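Local coordinates for transcriptional activator PlcR protein (Bacillus thuringiensis, PDB 3U3W) that activates transcription of virulence genes in quorum sensing, binding DNA through a helix-turn-helix domain and the signal peptide PapR through a helical tetratricopeptide-like domain, at residues 96-99 with 100-104; 84-88 with 89-93; 249-252 with 253-257. All coordinates share one frame; numbering follows the deposited sequence. Where two conformers were deposited one is given.

How the interactions relate
Along the chain, interaction 2 comes first, then interaction 1, then interaction 3, all inside the helical C-terminal region of the RNPP family. Interaction 2 forms the turn between helix 72-87 and helix 91-102, and interaction 1 takes in the last turns of that second helix and the residues just after it. Their centres lie 15 Å apart, and they touch where Lys97 CD packs on Leu85 CD1 at 4.0 Å. Interaction 3, the loop before helix 253-269 and its start, is remote: its centre is 33 Å from that of interaction 2 and 47 Å from that of interaction 1. Two of the three contacts therefore shape turns between consecutive helices, and interaction 2 also meets the bound peptide.

Interaction 1 (96-99 with 100-104)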
loop_
_atom_site.group_PDB
_atom_site.type_symbol
_atom_site.label_atom_id
_atom_site.label_comp_id
_atom_site.label_asym_id
_atom_site.label_seq_id
_atom_site.Cartn_x
_atom_site.Cartn_y
_atom_site.Cartn_z
ATOM N N ASN A 96 -19.347 18.168 7.403
ATOM C CA ASN A 96 -20.701 17.824 6.960
ATOM C C ASN A 96 -20.883 16.347 6.630
ATOM O O ASN A 96 -21.852 15.715 7.073
ATOM C CB ASN A 96 -21.101 18.664 5.749
ATOM C CG ASN A 96 -21.278 20.125 6.090
ATOM O OD1 ASN A 96 -21.749 20.466 7.178
ATOM N ND2 ASN A 96 -20.898 21.000 5.165
ATOM N N LYS A 97 -19.949 15.801 5.854
ATOM C CA LYS A 97 -20.026 14.408 5.419
ATOM C C LYS A 97 -20.054 13.459 6.621
ATOM O O LYS A 97 -20.913 12.580 6.729
ATOM C CB LYS A 97 -18.854 14.079 4.490
ATOM C CG LYS A 97 -18.679 12.593 4.183
ATOM C CD LYS A 97 -17.529 12.359 3.210
ATOM C CE LYS A 97 -17.427 10.891 2.819
ATOM N NZ LYS A 97 -18.668 10.429 2.114
ATOM N N VAL A 98 -19.122 13.659 7.540
ATOM C CA VAL A 98 -19.004 12.798 8.706
ATOM C C VAL A 98 -20.141 12.992 9.721
ATOM O O VAL A 98 -20.587 12.034 10.373
ATOM C CB VAL A 98 -17.640 13.020 9.383
ATOM C CG1 VAL A 98 -17.657 12.530 10.815
ATOM C CG2 VAL A 98 -16.556 12.341 8.570
ATOM N N TRP A 99 -20.602 14.234 9.864
ATOM C CA TRP A 99 -21.736 14.502 10.743
ATOM C C TRP A 99 -22.990 13.738 10.289
ATOM O O TRP A 99 -23.686 13.131 11.102
ATOM C CB TRP A 99 -22.027 16.003 10.869
ATOM C CG TRP A 99 -23.261 16.233 11.649
ATOM C CD1 TRP A 99 -24.471 16.661 11.171
ATOM C CD2 TRP A 99 -23.452 15.973 13.051
ATOM N NE1 TRP A 99 -25.395 16.709 12.194
ATOM C CE2 TRP A 99 -24.795 16.295 13.357
ATOM C CE3 TRP A 99 -22.615 15.522 14.078
ATOM C CZ2 TRP A 99 -25.320 16.171 14.651
ATOM C CZ3 TRP A 99 -23.139 15.404 15.369
ATOM C CH2 TRP A 99 -24.482 15.726 15.639
ATOM N N ASN A 100 -23.260 13.759 8.987
ATOM C CA ASN A 100 -24.385 12.997 8.434
ATOM C C ASN A 100 -24.312 11.518 8.752
ATOM O O ASN A 100 -25.292 10.920 9.185
ATOM C CB ASN A 100 -24.522 13.221 6.926
ATOM C CG ASN A 100 -25.120 14.583 6.607
ATOM O OD1 ASN A 100 -25.826 15.166 7.438
ATOM N ND2 ASN A 100 -24.837 15.100 5.414
ATOM N N GLU A 101 -23.138 10.937 8.549
ATOM C CA GLU A 101 -22.934 9.541 8.870
ATOM C C GLU A 101 -23.099 9.285 10.367
ATOM O O GLU A 101 -23.619 8.249 10.783
ATOM C CB GLU A 101 -21.551 9.094 8.401
ATOM C CG GLU A 101 -21.330 7.604 8.524
ATOM C CD GLU A 101 -22.193 6.814 7.548
ATOM O OE1 GLU A 101 -22.471 7.350 6.448
ATOM O OE2 GLU A 101 -22.595 5.671 7.884
ATOM N N LEU A 102 -22.638 10.232 11.174
ATOM C CA LEU A 102 -22.638 10.064 12.626
ATOM C C LEU A 102 -24.045 10.008 13.201
ATOM O O LEU A 102 -24.280 9.344 14.217
ATOM C CB LEU A 102 -21.840 11.188 13.301
ATOM C CG LEU A 102 -20.352 10.909 13.501
ATOM C CD1 LEU A 102 -19.569 12.191 13.821
ATOM C CD2 LEU A 102 -20.192 9.874 14.614
ATOM N N LYS A 103 -24.979 10.707 12.559
ATOM C CA LYS A 103 -26.324 10.809 13.114
ATOM C C LYS A 103 -27.225 9.623 12.745
ATOM O O LYS A 103 -28.358 9.527 13.217
ATOM C CB LYS A 103 -26.961 12.174 12.798
ATOM C CG LYS A 103 -27.155 12.475 11.335
ATOM C CD LYS A 103 -27.579 13.930 11.135
ATOM C CE LYS A 103 -28.526 14.397 12.249
ATOM N NZ LYS A 103 -29.795 15.012 11.735
ATOM N N LYS A 104 -26.707 8.715 11.918
ATOM C CA LYS A 104 -27.349 7.416 11.709
ATOM C C LYS A 104 -27.247 6.543 12.961
ATOM O O LYS A 104 -27.962 5.552 13.091
ATOM C CB LYS A 104 -26.741 6.673 10.520
ATOM C CG LYS A 104 -26.896 7.377 9.179
ATOM C CD LYS A 104 -26.299 6.520 8.056
ATOM C CE LYS A 104 -26.164 7.304 6.749
ATOM N NZ LYS A 104 -25.410 6.547 5.696
HETATM O O HOH W 1 -22.848 10.499 5.262
HETATM O O HOH W 2 -28.129 17.956 11.447
#
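Trp99 and Lys103, one helical turn apart, share a water at the end of helix 91-102. The indole NE1 donates to this water, which lies at the ring edge, in its plane, 3.1 Å from NE1; Lys103 NZ reaches the same water weakly, at 3.4 Å. With CG opposite the backbone N (chi1 174°), the Trp99 indole stands beside its own carbonyl carbon, where Lys103 CD passes 3.7 Å from NE1. A long lysine suits this spot, since its methylenes can lie by the indole while its amine reaches a water.

The helix's other face packs into the helical array between helices 72-87 and 109-125. There Val98 CG1 meets Leu102 CD1 at 3.6 Å, side by side. Backbone carbonyls are used in order: Asn96 O accepts from Asn100 N at 3.1 Å, Lys97 O weakly from Glu101 N, Val98 O from Leu102 N at 2.8 Å, and Trp99 O weakly from Lys103 N. Lys97 O also accepts from a second water, 3.2 Å away, which gives Glu101 OE1 a weak bond. Arg74 salt-bridges Glu101 OE2, Lys104 NZ meets Glu101 OE1 at 3.1 Å, syn but tilted out of the carboxylate plane, and Lys97 NZ bonds to Gln81.

Interaction 2 (84-88 with 89-93)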
loop_
_atom_site.group_PDB
_atom_site.type_symbol
_atom_site.label_atom_id
_atom_site.label_comp_id
_atom_site.label_asym_id
_atom_site.label_seq_id
_atom_site.Cartn_x
_atom_site.Cartn_y
_atom_site.Cartn_z
ATOM N N MET A 84 -9.086 11.152 1.649
ATOM C CA MET A 84 -8.692 11.981 0.523
ATOM C C MET A 84 -8.975 13.452 0.824
ATOM O O MET A 84 -8.108 14.303 0.657
ATOM C CB MET A 84 -9.420 11.538 -0.747
ATOM C CG MET A 84 -9.141 12.416 -1.949
ATOM S SD MET A 84 -7.379 12.693 -2.189
ATOM C CE MET A 84 -6.808 11.016 -2.511
ATOM N N LEU A 85 -10.197 13.740 1.265
ATOM C CA LEU A 85 -10.588 15.104 1.632
ATOM C C LEU A 85 -9.669 15.716 2.706
ATOM O O LEU A 85 -9.253 16.868 2.594
ATOM C CB LEU A 85 -12.048 15.136 2.104
ATOM C CG LEU A 85 -13.181 14.892 1.089
ATOM C CD1 LEU A 85 -14.499 14.632 1.807
ATOM C CD2 LEU A 85 -13.337 16.034 0.095
ATOM N N CYS A 86 -9.363 14.945 3.747
ATOM C CA CYS A 86 -8.428 15.400 4.778
ATOM C C CYS A 86 -7.081 15.808 4.156
ATOM O O CYS A 86 -6.531 16.879 4.451
ATOM C CB CYS A 86 -8.260 14.314 5.839
ATOM S SG CYS A 86 -7.345 14.782 7.341
ATOM N N LYS A 87 -6.581 14.963 3.263
ATOM C CA LYS A 87 -5.375 15.249 2.496
ATOM C C LYS A 87 -5.464 16.569 1.771
ATOM O O LYS A 87 -4.496 17.328 1.714
ATOM C CB LYS A 87 -5.111 14.134 1.482
ATOM C CG LYS A 87 -4.009 13.193 1.888
ATOM C CD LYS A 87 -4.248 11.803 1.330
ATOM C CE LYS A 87 -2.942 11.064 1.093
ATOM N NZ LYS A 87 -3.179 9.701 0.538
ATOM N N GLN A 88 -6.630 16.836 1.198
ATOM C CA GLN A 88 -6.857 18.084 0.495
ATOM C C GLN A 88 -7.226 19.273 1.417
ATOM O O GLN A 88 -7.401 20.394 0.939
ATOM C CB GLN A 88 -7.906 17.866 -0.592
ATOM C CG GLN A 88 -7.731 16.531 -1.311
ATOM C CD GLN A 88 -8.696 16.342 -2.486
ATOM O OE1 GLN A 88 -9.808 16.859 -2.479
ATOM N NE2 GLN A 88 -8.260 15.598 -3.497
ATOM N N LYS A 89 -7.309 19.038 2.728
ATOM C CA LYS A 89 -7.664 20.103 3.691
ATOM C C LYS A 89 -9.096 20.623 3.484
ATOM O O LYS A 89 -9.406 21.771 3.775
ATOM C CB LYS A 89 -6.672 21.278 3.646
ATOM C CG LYS A 89 -5.211 20.882 3.826
ATOM C CD LYS A 89 -4.992 20.178 5.159
ATOM C CE LYS A 89 -3.640 19.477 5.209
ATOM N NZ LYS A 89 -3.630 18.237 4.395
ATOM N N ARG A 90 -9.968 19.765 2.977
ATOM C CA ARG A 90 -11.359 20.139 2.800
ATOM C C ARG A 90 -12.179 19.827 4.059
ATOM O O ARG A 90 -12.989 18.898 4.108
ATOM C CB ARG A 90 -11.899 19.497 1.522
ATOM C CG ARG A 90 -11.240 20.122 0.282
ATOM C CD ARG A 90 -11.338 19.267 -0.983
ATOM N NE ARG A 90 -12.719 18.976 -1.334
ATOM C CZ ARG A 90 -13.100 18.201 -2.349
ATOM N NH1 ARG A 90 -12.188 17.628 -3.135
ATOM N NH2 ARG A 90 -14.400 17.996 -2.582
ATOM N N TYR A 91 -11.958 20.639 5.086
ATOM C CA TYR A 91 -12.480 20.348 6.414
ATOM C C TYR A 91 -13.969 20.619 6.587
ATOM O O TYR A 91 -14.650 19.899 7.332
ATOM C CB TYR A 91 -11.635 21.047 7.481
ATOM C CG TYR A 91 -10.251 20.424 7.621
ATOM C CD1 TYR A 91 -10.092 19.158 8.192
ATOM C CD2 TYR A 91 -9.113 21.094 7.180
ATOM C CE1 TYR A 91 -8.847 18.580 8.327
ATOM C CE2 TYR A 91 -7.852 20.526 7.312
ATOM C CZ TYR A 91 -7.723 19.270 7.884
ATOM O OH TYR A 91 -6.475 18.699 7.998
ATOM N N LYS A 92 -14.473 21.643 5.902
ATOM C CA LYS A 92 -15.916 21.887 5.847
ATOM C C LYS A 92 -16.659 20.629 5.378
ATOM O O LYS A 92 -17.550 20.117 6.070
ATOM C CB LYS A 92 -16.238 23.056 4.908
ATOM C CG LYS A 92 -17.025 24.205 5.563
ATOM C CD LYS A 92 -18.324 23.727 6.243
ATOM C CE LYS A 92 -19.079 24.887 6.927
ATOM N NZ LYS A 92 -20.252 24.421 7.743
ATOM N N GLU A 93 -16.276 20.119 4.209
ATOM C CA GLU A 93 -16.940 18.943 3.661
ATOM C C GLU A 93 -16.818 17.736 4.571
ATOM O O GLU A 93 -17.785 17.020 4.784
ATOM C CB GLU A 93 -16.403 18.616 2.278
ATOM C CG GLU A 93 -15.836 19.823 1.600
ATOM C CD GLU A 93 -15.677 19.619 0.121
ATOM O OE1 GLU A 93 -16.315 18.679 -0.411
ATOM O OE2 GLU A 93 -14.918 20.397 -0.504
#
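Arg90 meets Leu85 and Gln88 because its CG stands opposite its carbonyl carbon (chi1 -68°) and its chain folds at chi3 (58°), laying the guanidinium over the end of helix 72-87. Leu85 CD2 sits 3.2 Å above that flat group, over its centre, so the leucine methyl covers one face of the delocalised cation. Arg90 NH1 gives a short bond of 2.6 Å to Gln88 OE1, nearly in line with the amide C=O but bent at the hydrogen and tilted from the guanidinium plane. Glu93 is gripped side-on, with Arg90 NE to OE2 at 2.7 Å and NH2 to OE1 at 3.0 Å, both oxygens close to that plane. Held by Glu93 along one side and Gln88 at NH1, the group can hardly rotate; arginine suits the place because one flat group carries donors along two sides.

Beneath this lies a Schellman motif that ends one helix just before the next begins at its N-cap, Arg90. Lys89 takes positive phi (65°), and two backbone bonds run back into the last turn: Arg90 N to Leu85 O, 3.0 Å, and Lys89 N to Cys86 O, 2.9 Å. Lys89 then curls its chain back over the helix end, where the carbonyls point outward and would attract a cation. Its NZ donates to Cys86 O at 3.2 Å, in the carbonyl plane, and to Lys87 O at 3.0 Å from above the plane of the Lys87 carbonyl. The same amine bonds to Tyr275 OH and salt-bridges an acidic side chain of the bound peptide. Cys86 and Tyr91, in an oblique sulfur-aromatic contact, both pack against an aromatic side chain of that peptide.

Interaction 3 (249-252 with 253-257); sequences LEYE and EAEIE
Tyr251 meets Glu255 and Ile256 as the chain leaves the turn after helix 235-248 and starts helix 253-269. The apolar and van der Waals contacts come from the aliphatic parts of this group. Tyr251 CB rests 4.3 Å from Ile256 CG1, and both residues lean on Leu246, so loop and new helix alike pack on the preceding helix; Tyr251 also touches Leu216 on helix 212-228. Ile256 places CG1 opposite its carbonyl carbon (chi1 -66°), and the extended chain carries the CD1 methyl back into van der Waals contact with the carbonyl oxygen, Tyr251 O, at 3.5 Å. A branched isoleucine is apt here, filling the inner side of the first turn where the residue is buried.

Backbone hydrogen bonding is the second kind. Glu252 occupies the N-cap, and its carbonyl starts the helix: Ile256 N donates to Glu252 O at 3.2 Å, with an almost straight N-H...O angle of 176°. One step on, Glu257 N bonds to Glu253 O at 2.9 Å. Before the cap, Glu250 has positive phi, the mark of the Schellman motif that ends helix 235-248.

Polar side chains make the remaining, looser contacts. Glu255 OE1 approaches the edge of the Tyr251 ring, 3.9 Å from CD2, the carboxylate turned nearly perpendicular to the ring (85°). That is a reasonable pairing, since ring-edge hydrogens carry a slight positive charge.

Glu252, Glu253 and Glu255 thus gather three acids at the amino end of a helix. Glu252 OE2 keeps 5.9 Å from Glu253 OE1, and Glu252 OE1 6.3 Å from Glu255 OE2; any repulsion is probably eased by the helix dipole, whose positive end lies here, and by the solvent around these exposed side chains.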
loop_
_atom_site.group_PDB
_atom_site.type_symbol
_atom_site.label_atom_id
_atom_site.label_comp_id
_atom_site.label_asym_id
_atom_site.label_seq_id
_atom_site.Cartn_x
_atom_site.Cartn_y
_atom_site.Cartn_z
ATOM N N LEU A 249 19.628 27.445 8.357
ATOM C CA LEU A 249 20.958 26.900 8.596
ATOM C C LEU A 249 22.011 27.590 7.720
ATOM O O LEU A 249 23.185 27.249 7.780
ATOM C CB LEU A 249 20.970 25.384 8.386
ATOM C CG LEU A 249 20.259 24.571 9.468
ATOM C CD1 LEU A 249 20.213 23.100 9.084
ATOM C CD2 LEU A 249 20.932 24.757 10.844
ATOM N N GLU A 250 21.576 28.550 6.907
ATOM C CA GLU A 250 22.491 29.379 6.116
ATOM C C GLU A 250 23.275 28.623 5.040
ATOM O O GLU A 250 24.450 28.896 4.809
ATOM C CB GLU A 250 23.445 30.154 7.033
ATOM C CG GLU A 250 22.737 31.240 7.829
ATOM C CD GLU A 250 23.669 31.989 8.757
ATOM O OE1 GLU A 250 24.082 31.408 9.786
ATOM O OE2 GLU A 250 23.990 33.158 8.453
ATOM N N TYR A 251 22.611 27.681 4.382
ATOM C CA TYR A 251 23.184 27.005 3.222
ATOM C C TYR A 251 23.298 27.962 2.060
ATOM O O TYR A 251 22.758 29.071 2.097
ATOM C CB TYR A 251 22.309 25.836 2.793
ATOM C CG TYR A 251 22.517 24.596 3.607
ATOM C CD1 TYR A 251 22.128 24.536 4.946
ATOM C CD2 TYR A 251 23.107 23.477 3.042
ATOM C CE1 TYR A 251 22.325 23.388 5.688
ATOM C CE2 TYR A 251 23.308 22.329 3.775
ATOM C CZ TYR A 251 22.916 22.282 5.090
ATOM O OH TYR A 251 23.130 21.117 5.793
ATOM N N GLU A 252 23.987 27.516 1.017
ATOM C CA GLU A 252 24.155 28.333 -0.169
ATOM C C GLU A 252 22.799 28.558 -0.827
ATOM O O GLU A 252 21.912 27.705 -0.753
ATOM C CB GLU A 252 25.148 27.688 -1.138
ATOM C CG GLU A 252 26.072 28.696 -1.805
ATOM C CD GLU A 252 26.588 29.744 -0.822
ATOM O OE1 GLU A 252 27.575 29.456 -0.107
ATOM O OE2 GLU A 252 25.998 30.851 -0.763
ATOM N N GLU A 253 22.638 29.715 -1.457
ATOM C CA GLU A 253 21.350 30.093 -2.022
ATOM C C GLU A 253 20.853 29.073 -3.046
ATOM O O GLU A 253 19.649 28.882 -3.207
ATOM C CB GLU A 253 21.423 31.490 -2.648
ATOM C CG GLU A 253 20.094 32.245 -2.647
ATOM C CD GLU A 253 19.701 32.751 -1.263
ATOM O OE1 GLU A 253 20.598 33.192 -0.509
ATOM O OE2 GLU A 253 18.493 32.705 -0.932
ATOM N N ALA A 254 21.775 28.415 -3.739
ATOM C CA ALA A 254 21.370 27.505 -4.802
ATOM C C ALA A 254 20.703 26.277 -4.213
ATOM O O ALA A 254 19.659 25.853 -4.688
ATOM C CB ALA A 254 22.548 27.122 -5.675
ATOM N N GLU A 255 21.304 25.720 -3.168
ATOM C CA GLU A 255 20.735 24.561 -2.479
ATOM C C GLU A 255 19.335 24.873 -1.925
ATOM O O GLU A 255 18.408 24.077 -2.081
ATOM C CB GLU A 255 21.672 24.104 -1.367
ATOM C CG GLU A 255 23.113 24.017 -1.829
ATOM C CD GLU A 255 23.987 23.221 -0.888
ATOM O OE1 GLU A 255 23.596 22.080 -0.548
ATOM O OE2 GLU A 255 25.058 23.739 -0.490
ATOM N N ILE A 256 19.192 26.041 -1.296
ATOM C CA ILE A 256 17.894 26.533 -0.854
ATOM C C ILE A 256 16.874 26.634 -1.997
ATOM O O ILE A 256 15.745 26.198 -1.856
ATOM C CB ILE A 256 18.016 27.905 -0.172
ATOM C CG1 ILE A 256 18.802 27.773 1.143
ATOM C CG2 ILE A 256 16.621 28.508 0.059
ATOM C CD1 ILE A 256 19.320 29.085 1.700
ATOM N N GLU A 257 17.275 27.217 -3.123
ATOM C CA GLU A 257 16.377 27.385 -4.265
ATOM C C GLU A 257 15.956 26.031 -4.841
ATOM O O GLU A 257 14.804 25.843 -5.229
ATOM C CB GLU A 257 17.030 28.247 -5.353
ATOM C CG GLU A 257 16.744 29.737 -5.218
ATOM C CD GLU A 257 17.720 30.605 -6.002
ATOM O OE1 GLU A 257 18.561 30.046 -6.744
ATOM O OE2 GLU A 257 17.650 31.850 -5.869
#